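Local structure of beta-glucosidase (Pseudoalteromonas sp., 3F95) at residues Val50-Gln55 with Glu89-Ile94; Ile117-Phe122 with Gln159-Ala164; Gln124-Ala127 with Thr133-Ile136. The protein is the extra C-terminal beta-sandwich domain of an exo-1,3/1,4-beta-glucanase, an enzyme that probably hydrolyses beta-glucosidic bonds. All coordinates share one frame; numbering follows the deposited sequence. Where two conformers were deposited one is given.

Contact 1. Residues Val50-Gln55 with Glu89-Ile94; sequences VNLSYQ and ELKMRI
Leu-52 and Lys-91 form the tighter half of a surface contact on the outer face of one sheet of the beta-sandwich, a domain consistent with a galactose-binding-like fold. Residues 51-55 belong to the hairpin loop joining the antiparallel strands 45-50 and 58-63, while 89-94 is the end of strand 87-94. Strands 58-63 and 161-171 lie between strands 45-50 and 87-94 in the sheet, so the loop reaches across 161-171 by side chains alone, as the 9.5 Å between the CA atoms of Leu-52 and Lys-91 indicates. Side chains span that gap above Ala-164 and Ala-166. Leu-52 holds CG anti to its own N (chi1 179°), which extends the branch toward strand 87-94, and its CD2 lies 3.7 Å from CD of Lys-91, the two chains crossing at about a right angle. The aliphatic part of the lysine does the touching; its NZ goes on to a salt bridge with Asp-167. Trp-131 also packs against Leu-52, Lys-91 and Arg-93.

The Val-50 end is looser, and the Arg-93 guanidinium meets the valine methyl obliquely. Asn-51 and residues 53-55 are exposed in the isolated chain, though in the crystal they touch a neighbouring molecule. Polar links within the loop are consistent with a defined shape: Asp-57 takes the backbone N-H groups of both Leu-52 and Ser-53, and Asn-51 OD1 accepts from the N of Glu-56. Only 118 Å² is buried in all, and at the loose end the nearest approach is Val-50 CG1 to Arg-93 NH2, 4.2 Å.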
loop_
_atom_site.group_PDB
_atom_site.type_symbol
_atom_site.label_atom_id
_atom_site.label_comp_id
_atom_site.label_asym_id
_atom_site.label_seq_id
_atom_site.Cartn_x
_atom_site.Cartn_y
_atom_site.Cartn_z
ATOM N N VAL A 50 10.163 7.135 -7.292
ATOM C CA VAL A 50 9.881 7.088 -8.731
ATOM C C VAL A 50 9.046 8.346 -9.080
ATOM O O VAL A 50 8.486 9.015 -8.193
ATOM C CB VAL A 50 9.114 5.801 -9.135
ATOM C CG1 VAL A 50 9.918 4.533 -8.860
ATOM C CG2 VAL A 50 7.758 5.715 -8.467
ATOM N N ASN A 51 8.953 8.645 -10.366
ATOM C CA ASN A 51 8.290 9.876 -10.799
ATOM C C ASN A 51 7.023 9.526 -11.557
ATOM O O ASN A 51 7.059 8.789 -12.555
ATOM C CB ASN A 51 9.242 10.712 -11.664
ATOM C CG ASN A 51 10.644 10.827 -11.065
ATOM O OD1 ASN A 51 10.824 11.089 -9.867
ATOM N ND2 ASN A 51 11.651 10.606 -11.908
ATOM N N LEU A 52 5.890 9.993 -11.059
ATOM C CA LEU A 52 4.640 9.776 -11.753
ATOM C C LEU A 52 4.134 11.092 -12.358
ATOM O O LEU A 52 4.169 11.259 -13.568
ATOM C CB LEU A 52 3.621 9.147 -10.828
ATOM C CG LEU A 52 2.225 8.866 -11.406
ATOM C CD1 LEU A 52 2.319 8.105 -12.748
ATOM C CD2 LEU A 52 1.409 8.089 -10.409
ATOM N N SER A 53 3.664 12.003 -11.512
ATOM C CA SER A 53 3.182 13.306 -11.968
ATOM C C SER A 53 4.216 14.393 -11.710
ATOM O O SER A 53 4.206 15.432 -12.379
ATOM C CB SER A 53 1.857 13.652 -11.283
ATOM O OG SER A 53 0.815 12.802 -11.729
ATOM N N TYR A 54 5.119 14.138 -10.753
ATOM C CA TYR A 54 6.159 15.090 -10.319
ATOM C C TYR A 54 7.432 14.298 -10.058
ATOM O O TYR A 54 7.386 13.047 -10.077
ATOM C CB TYR A 54 5.732 15.835 -9.022
ATOM C CG TYR A 54 4.392 16.484 -9.139
ATOM C CD1 TYR A 54 4.269 17.789 -9.633
ATOM C CD2 TYR A 54 3.226 15.787 -8.790
ATOM C CE1 TYR A 54 3.014 18.374 -9.786
ATOM C CE2 TYR A 54 1.991 16.354 -8.928
ATOM C CZ TYR A 54 1.883 17.651 -9.428
ATOM O OH TYR A 54 0.636 18.194 -9.540
ATOM N N GLN A 55 8.562 14.973 -9.837
ATOM C CA GLN A 55 9.767 14.274 -9.358
ATOM C C GLN A 55 9.460 13.680 -7.979
ATOM O O GLN A 55 8.938 14.361 -7.101
ATOM C CB GLN A 55 11.085 15.121 -9.360
ATOM C CG GLN A 55 11.014 16.689 -9.421
ATOM C CD GLN A 55 12.351 17.423 -9.092
ATOM O OE1 GLN A 55 12.355 18.574 -8.608
ATOM N NE2 GLN A 55 13.480 16.764 -9.369
ATOM N N GLU A 89 -7.929 4.661 -1.725
ATOM C CA GLU A 89 -7.526 4.810 -3.116
ATOM C C GLU A 89 -6.021 4.970 -3.223
ATOM O O GLU A 89 -5.398 5.641 -2.398
ATOM C CB GLU A 89 -8.231 5.994 -3.792
ATOM C CG GLU A 89 -7.796 6.202 -5.249
ATOM C CD GLU A 89 -8.311 7.502 -5.879
ATOM O OE1 GLU A 89 -9.516 7.581 -6.145
ATOM O OE2 GLU A 89 -7.501 8.426 -6.140
ATOM N N LEU A 90 -5.434 4.345 -4.241
ATOM C CA LEU A 90 -4.005 4.503 -4.482
ATOM C C LEU A 90 -3.722 4.293 -5.957
ATOM O O LEU A 90 -4.528 3.695 -6.658
ATOM C CB LEU A 90 -3.189 3.499 -3.642
ATOM C CG LEU A 90 -3.302 1.994 -3.997
ATOM C CD1 LEU A 90 -2.124 1.180 -3.415
ATOM C CD2 LEU A 90 -4.586 1.402 -3.530
ATOM N N LYS A 91 -2.601 4.803 -6.440
ATOM C CA LYS A 91 -2.134 4.398 -7.759
ATOM C C LYS A 91 -1.043 3.339 -7.558
ATOM O O LYS A 91 -0.230 3.438 -6.632
ATOM C CB LYS A 91 -1.612 5.599 -8.551
ATOM C CG LYS A 91 -2.710 6.677 -8.772
ATOM C CD LYS A 91 -2.185 7.863 -9.574
ATOM C CE LYS A 91 -3.314 8.900 -9.826
ATOM N NZ LYS A 91 -3.749 9.500 -8.526
ATOM N N MET A 92 -1.067 2.311 -8.394
ATOM C CA MET A 92 -0.065 1.232 -8.307
ATOM C C MET A 92 0.372 0.845 -9.711
ATOM O O MET A 92 -0.437 0.908 -10.657
ATOM C CB MET A 92 -0.658 0.034 -7.577
ATOM C CG MET A 92 0.317 -1.140 -7.388
ATOM S SD MET A 92 -0.409 -2.595 -6.653
ATOM C CE MET A 92 -0.605 -2.031 -4.962
ATOM N N ARG A 93 1.643 0.456 -9.860
ATOM C CA ARG A 93 2.146 -0.141 -11.089
ATOM C C ARG A 93 2.890 -1.409 -10.661
ATOM O O ARG A 93 3.755 -1.350 -9.775
ATOM C CB ARG A 93 3.118 0.826 -11.769
ATOM C CG ARG A 93 3.812 0.272 -13.005
ATOM C CD ARG A 93 4.767 1.305 -13.608
ATOM N NE ARG A 93 5.881 1.550 -12.683
ATOM C CZ ARG A 93 6.777 2.529 -12.782
ATOM N NH1 ARG A 93 6.725 3.405 -13.780
ATOM N NH2 ARG A 93 7.737 2.634 -11.867
ATOM N N ILE A 94 2.561 -2.551 -11.249
ATOM C CA ILE A 94 3.278 -3.777 -10.893
ATOM C C ILE A 94 4.197 -4.102 -12.055
ATOM O O ILE A 94 3.737 -4.596 -13.088
ATOM C CB ILE A 94 2.313 -4.935 -10.580
ATOM C CG1 ILE A 94 1.369 -4.521 -9.430
ATOM C CG2 ILE A 94 3.103 -6.254 -10.235
ATOM C CD1 ILE A 94 0.368 -5.637 -9.060
#

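Contact 2. Residues Ile117-Phe122 with Gln159-Ala164; sequences IDFSSF and QNLSLA
A chi1 of -88° on Phe-119 swings its ring toward strand 161-171, and a chi1 of 57° on Leu-163, which sets CG between the backbone N and carbonyl carbon, sends the leucine branch out to meet it. Leu-163 CD2 arrives at the edge of the ring, near its plane, 3.7 Å from CE2 and 3.8 Å from CZ of Phe-119; the two side chains cross at about a right angle. Leu-161 approaches the same ring corner more distantly and obliquely, its CD1 being 4.3 Å from Phe-119 CE2. All three residues are buried and the interaction is purely apolar.

The turn after strand 113-118 carries Phe-119. Asp-118 O receives two donors from one residue: Ser-121 N at 3.0 Å and Ser-121 OG at 2.7 Å, the hydroxyl lying nearly in line with the carbonyl (C=O...OG 161°). Phe-122, at the end of the turn, lies over the Phe-119 ring, with Phe-122 CZ 4.0 Å above the plane of that ring, over its centre. One ring face is thereby covered while the edge meets leucine.

The contact joins the two sheets of the sandwich across its interior. Phe-119, just past strand 113-118, also packs on Ala-102 and Leu-104 of strand 102-108 and on Ile-94 of strand 87-94, whereas Leu-163 lies against Phe-61 and Trp-63 of strand 58-63.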
loop_
_atom_site.group_PDB
_atom_site.type_symbol
_atom_site.label_atom_id
_atom_site.label_comp_id
_atom_site.label_asym_id
_atom_site.label_seq_id
_atom_site.Cartn_x
_atom_site.Cartn_y
_atom_site.Cartn_z
ATOM N N ILE A 117 -6.684 -9.075 0.279
ATOM C CA ILE A 117 -6.859 -9.293 -1.162
ATOM C C ILE A 117 -5.629 -9.993 -1.702
ATOM O O ILE A 117 -4.541 -9.448 -1.593
ATOM C CB ILE A 117 -7.041 -7.921 -1.913
ATOM C CG1 ILE A 117 -8.310 -7.205 -1.422
ATOM C CG2 ILE A 117 -6.971 -8.106 -3.472
ATOM C CD1 ILE A 117 -8.384 -5.726 -1.787
ATOM N N ASP A 118 -5.787 -11.175 -2.316
ATOM C CA ASP A 118 -4.651 -11.802 -3.003
ATOM C C ASP A 118 -4.317 -11.052 -4.300
ATOM O O ASP A 118 -5.234 -10.585 -5.031
ATOM C CB ASP A 118 -4.940 -13.262 -3.345
ATOM C CG ASP A 118 -5.276 -14.087 -2.128
ATOM O OD1 ASP A 118 -4.562 -13.965 -1.097
ATOM O OD2 ASP A 118 -6.255 -14.849 -2.221
ATOM N N PHE A 119 -3.034 -10.945 -4.615
ATOM C CA PHE A 119 -2.671 -10.301 -5.887
ATOM C C PHE A 119 -3.303 -10.989 -7.097
ATOM O O PHE A 119 -3.595 -10.328 -8.095
ATOM C CB PHE A 119 -1.152 -10.153 -6.056
ATOM C CG PHE A 119 -0.608 -8.857 -5.457
ATOM C CD1 PHE A 119 -0.894 -8.500 -4.137
ATOM C CD2 PHE A 119 0.165 -7.994 -6.218
ATOM C CE1 PHE A 119 -0.399 -7.285 -3.587
ATOM C CE2 PHE A 119 0.668 -6.786 -5.665
ATOM C CZ PHE A 119 0.368 -6.444 -4.354
ATOM N N SER A 120 -3.522 -12.297 -7.005
ATOM C CA SER A 120 -4.142 -13.042 -8.120
ATOM C C SER A 120 -5.509 -12.465 -8.502
ATOM O O SER A 120 -5.917 -12.559 -9.659
ATOM C CB SER A 120 -4.272 -14.527 -7.759
ATOM O OG SER A 120 -5.061 -14.688 -6.599
ATOM N N SER A 121 -6.210 -11.889 -7.534
ATOM C CA SER A 121 -7.556 -11.344 -7.748
ATOM C C SER A 121 -7.604 -10.145 -8.692
ATOM O O SER A 121 -8.666 -9.856 -9.235
ATOM C CB SER A 121 -8.231 -10.974 -6.432
ATOM O OG SER A 121 -7.672 -9.788 -5.880
ATOM N N PHE A 122 -6.489 -9.421 -8.827
ATOM C CA PHE A 122 -6.432 -8.290 -9.767
ATOM C C PHE A 122 -5.197 -8.291 -10.658
ATOM O O PHE A 122 -4.856 -7.258 -11.240
ATOM C CB PHE A 122 -6.621 -6.923 -9.048
ATOM C CG PHE A 122 -5.513 -6.573 -8.039
ATOM C CD1 PHE A 122 -4.650 -5.509 -8.288
ATOM C CD2 PHE A 122 -5.372 -7.296 -6.848
ATOM C CE1 PHE A 122 -3.634 -5.149 -7.356
ATOM C CE2 PHE A 122 -4.356 -6.972 -5.925
ATOM C CZ PHE A 122 -3.500 -5.891 -6.182
ATOM N N GLN A 159 7.469 -12.549 -1.397
ATOM C CA GLN A 159 8.884 -12.951 -1.373
ATOM C C GLN A 159 9.612 -12.414 -2.588
ATOM O O GLN A 159 10.833 -12.276 -2.593
ATOM C CB GLN A 159 9.026 -14.481 -1.371
ATOM C CG GLN A 159 8.370 -15.161 -0.207
ATOM C CD GLN A 159 8.448 -16.666 -0.302
ATOM O OE1 GLN A 159 7.531 -17.317 -0.808
ATOM N NE2 GLN A 159 9.547 -17.231 0.179
ATOM N N ASN A 160 8.872 -12.124 -3.653
ATOM C CA ASN A 160 9.513 -11.688 -4.875
ATOM C C ASN A 160 8.500 -10.924 -5.723
ATOM O O ASN A 160 7.510 -11.503 -6.170
ATOM C CB ASN A 160 10.043 -12.897 -5.647
ATOM C CG ASN A 160 11.005 -12.504 -6.709
ATOM O OD1 ASN A 160 10.618 -11.921 -7.727
ATOM N ND2 ASN A 160 12.281 -12.798 -6.486
ATOM N N LEU A 161 8.765 -9.642 -5.944
ATOM C CA LEU A 161 7.718 -8.713 -6.421
ATOM C C LEU A 161 8.372 -7.368 -6.670
ATOM O O LEU A 161 9.295 -6.991 -5.960
ATOM C CB LEU A 161 6.659 -8.509 -5.327
ATOM C CG LEU A 161 5.561 -7.429 -5.495
ATOM C CD1 LEU A 161 4.670 -7.750 -6.731
ATOM C CD2 LEU A 161 4.720 -7.411 -4.239
ATOM N N SER A 162 7.908 -6.666 -7.703
ATOM C CA SER A 162 8.317 -5.290 -7.920
ATOM C C SER A 162 7.106 -4.438 -8.310
ATOM O O SER A 162 6.400 -4.732 -9.294
ATOM C CB SER A 162 9.419 -5.224 -8.983
ATOM O OG SER A 162 9.837 -3.891 -9.175
ATOM N N LEU A 163 6.904 -3.350 -7.567
ATOM C CA LEU A 163 5.783 -2.468 -7.829
ATOM C C LEU A 163 6.110 -1.081 -7.325
ATOM O O LEU A 163 7.119 -0.879 -6.670
ATOM C CB LEU A 163 4.497 -2.996 -7.180
ATOM C CG LEU A 163 4.478 -3.252 -5.653
ATOM C CD1 LEU A 163 4.505 -1.993 -4.792
ATOM C CD2 LEU A 163 3.303 -4.148 -5.283
ATOM N N ALA A 164 5.237 -0.139 -7.649
ATOM C CA ALA A 164 5.383 1.225 -7.160
ATOM C C ALA A 164 4.012 1.711 -6.756
ATOM O O ALA A 164 3.011 1.238 -7.282
ATOM C CB ALA A 164 5.961 2.097 -8.206
#

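Contact 3. Residues Gln124-Ala127 with Thr133-Ile136; sequences QLMA and TLAI
The CA atoms of Met-126 and Leu-134 are 10.0 Å apart, too far for backbone pairing, so the short, weakly bonded helix 123-126 meets strand 132-137 through side chains alone. One methyl receives both helix residues: Leu-134 CD2 lies 3.9 Å from Leu-125 CD1 and 4.0 Å from Met-126 SD. The methionine and leucine reach tip to tip, while Leu-125 comes in at a slant. Met-126 does not start out aimed at the strand; chi1 (-59°) and chi2 (-56°) place its sulfur beside Leu-134 CD2, and chi3 (-72°) then directs only the CE methyl. Leu-134 and Met-126 are buried; Leu-125, at the rim, is partly exposed.

The arrangement belongs to the beta-sandwich: a short helix following strand 113-118 of one sheet packs on the inner face of strand 132-137 in the other. Within its sheet, strand 132-137 lies between strand 87-94, antiparallel to it, and the short parallel strand 179-180. Leu-134 additionally packs on Phe-122 just before the helix and Met-126 on Ile-94, while Ile-136 farther along the strand reaches Leu-104, Val-106, Arg-115 and Ile-117 of the opposing sheet.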
loop_
_atom_site.group_PDB
_atom_site.type_symbol
_atom_site.label_atom_id
_atom_site.label_comp_id
_atom_site.label_asym_id
_atom_site.label_seq_id
_atom_site.Cartn_x
_atom_site.Cartn_y
_atom_site.Cartn_z
ATOM N N GLN A 124 -4.563 -9.642 -13.591
ATOM C CA GLN A 124 -4.746 -9.441 -15.023
ATOM C C GLN A 124 -4.896 -7.970 -15.339
ATOM O O GLN A 124 -4.272 -7.482 -16.258
ATOM C CB GLN A 124 -5.884 -10.290 -15.584
ATOM C CG GLN A 124 -5.501 -11.757 -15.754
ATOM C CD GLN A 124 -4.625 -12.021 -16.983
ATOM O OE1 GLN A 124 -3.435 -11.663 -17.020
ATOM N NE2 GLN A 124 -5.217 -12.660 -18.002
ATOM N N LEU A 125 -5.684 -7.248 -14.551
ATOM C CA LEU A 125 -5.849 -5.824 -14.822
ATOM C C LEU A 125 -4.555 -5.004 -14.642
ATOM O O LEU A 125 -4.421 -3.921 -15.214
ATOM C CB LEU A 125 -7.024 -5.254 -14.027
ATOM C CG LEU A 125 -7.060 -5.179 -12.510
ATOM C CD1 LEU A 125 -6.456 -3.852 -12.019
ATOM C CD2 LEU A 125 -8.510 -5.306 -12.059
ATOM N N MET A 126 -3.607 -5.539 -13.860
ATOM C CA MET A 126 -2.296 -4.926 -13.654
ATOM C C MET A 126 -1.198 -5.390 -14.648
ATOM O O MET A 126 -0.080 -4.863 -14.658
ATOM C CB MET A 126 -1.817 -5.218 -12.219
ATOM C CG MET A 126 -2.766 -4.706 -11.103
ATOM S SD MET A 126 -3.131 -2.940 -11.164
ATOM C CE MET A 126 -1.574 -2.217 -10.647
ATOM N N ALA A 127 -1.518 -6.389 -15.473
ATOM C CA ALA A 127 -0.510 -7.152 -16.211
ATOM C C ALA A 127 0.167 -6.346 -17.313
ATOM O O ALA A 127 1.235 -6.740 -17.812
ATOM C CB ALA A 127 -1.138 -8.437 -16.802
ATOM N N THR A 133 -5.174 3.483 -11.206
ATOM C CA THR A 133 -5.757 3.988 -9.983
ATOM C C THR A 133 -6.726 2.934 -9.441
ATOM O O THR A 133 -7.705 2.563 -10.103
ATOM C CB THR A 133 -6.500 5.315 -10.216
ATOM O OG1 THR A 133 -5.603 6.237 -10.826
ATOM C CG2 THR A 133 -6.974 5.886 -8.897
ATOM N N LEU A 134 -6.431 2.441 -8.240
ATOM C CA LEU A 134 -7.225 1.380 -7.617
ATOM C C LEU A 134 -8.050 1.967 -6.469
ATOM O O LEU A 134 -7.506 2.694 -5.608
ATOM C CB LEU A 134 -6.292 0.272 -7.094
ATOM C CG LEU A 134 -5.341 -0.409 -8.086
ATOM C CD1 LEU A 134 -4.479 -1.464 -7.357
ATOM C CD2 LEU A 134 -6.163 -1.071 -9.248
ATOM N N ALA A 135 -9.356 1.703 -6.473
ATOM C CA ALA A 135 -10.228 2.101 -5.373
ATOM C C ALA A 135 -10.643 0.857 -4.586
ATOM O O ALA A 135 -11.174 -0.098 -5.138
ATOM C CB ALA A 135 -11.465 2.919 -5.873
ATOM N N ILE A 136 -10.327 0.842 -3.297
ATOM C CA ILE A 136 -10.560 -0.357 -2.492
ATOM C C ILE A 136 -11.650 -0.134 -1.444
ATOM O O ILE A 136 -11.408 0.519 -0.423
ATOM C CB ILE A 136 -9.257 -0.870 -1.811
ATOM C CG1 ILE A 136 -8.187 -1.122 -2.885
ATOM C CG2 ILE A 136 -9.561 -2.126 -1.024
ATOM C CD1 ILE A 136 -6.774 -1.329 -2.346
#

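Overall arrangement
Strand 87-94 ties the three contacts together. It supplies one side of contact 1 and is flanked by the strands of the other two: Arg-93 O is 2.9 Å from Ala-164 N, and Leu-90 O is 2.8 Å from Leu-134 N, both probable hydrogen bonds. Contact 1 lies on the solvent side of this sheet, contacts 2 and 3 on its inner side; centres of contacts 1 and 2 are 16 Å apart, those of 1 and 3 13 Å, those of 2 and 3 only 10 Å. Contacts 2 and 3 touch where Phe-122 CE1 is 3.8 Å from Leu-134 CD1; contacts 1 and 2 touch where Ile-94 CD1 is 3.6 Å from Phe-119 CE2. All three are structural packing within the C-terminal domain.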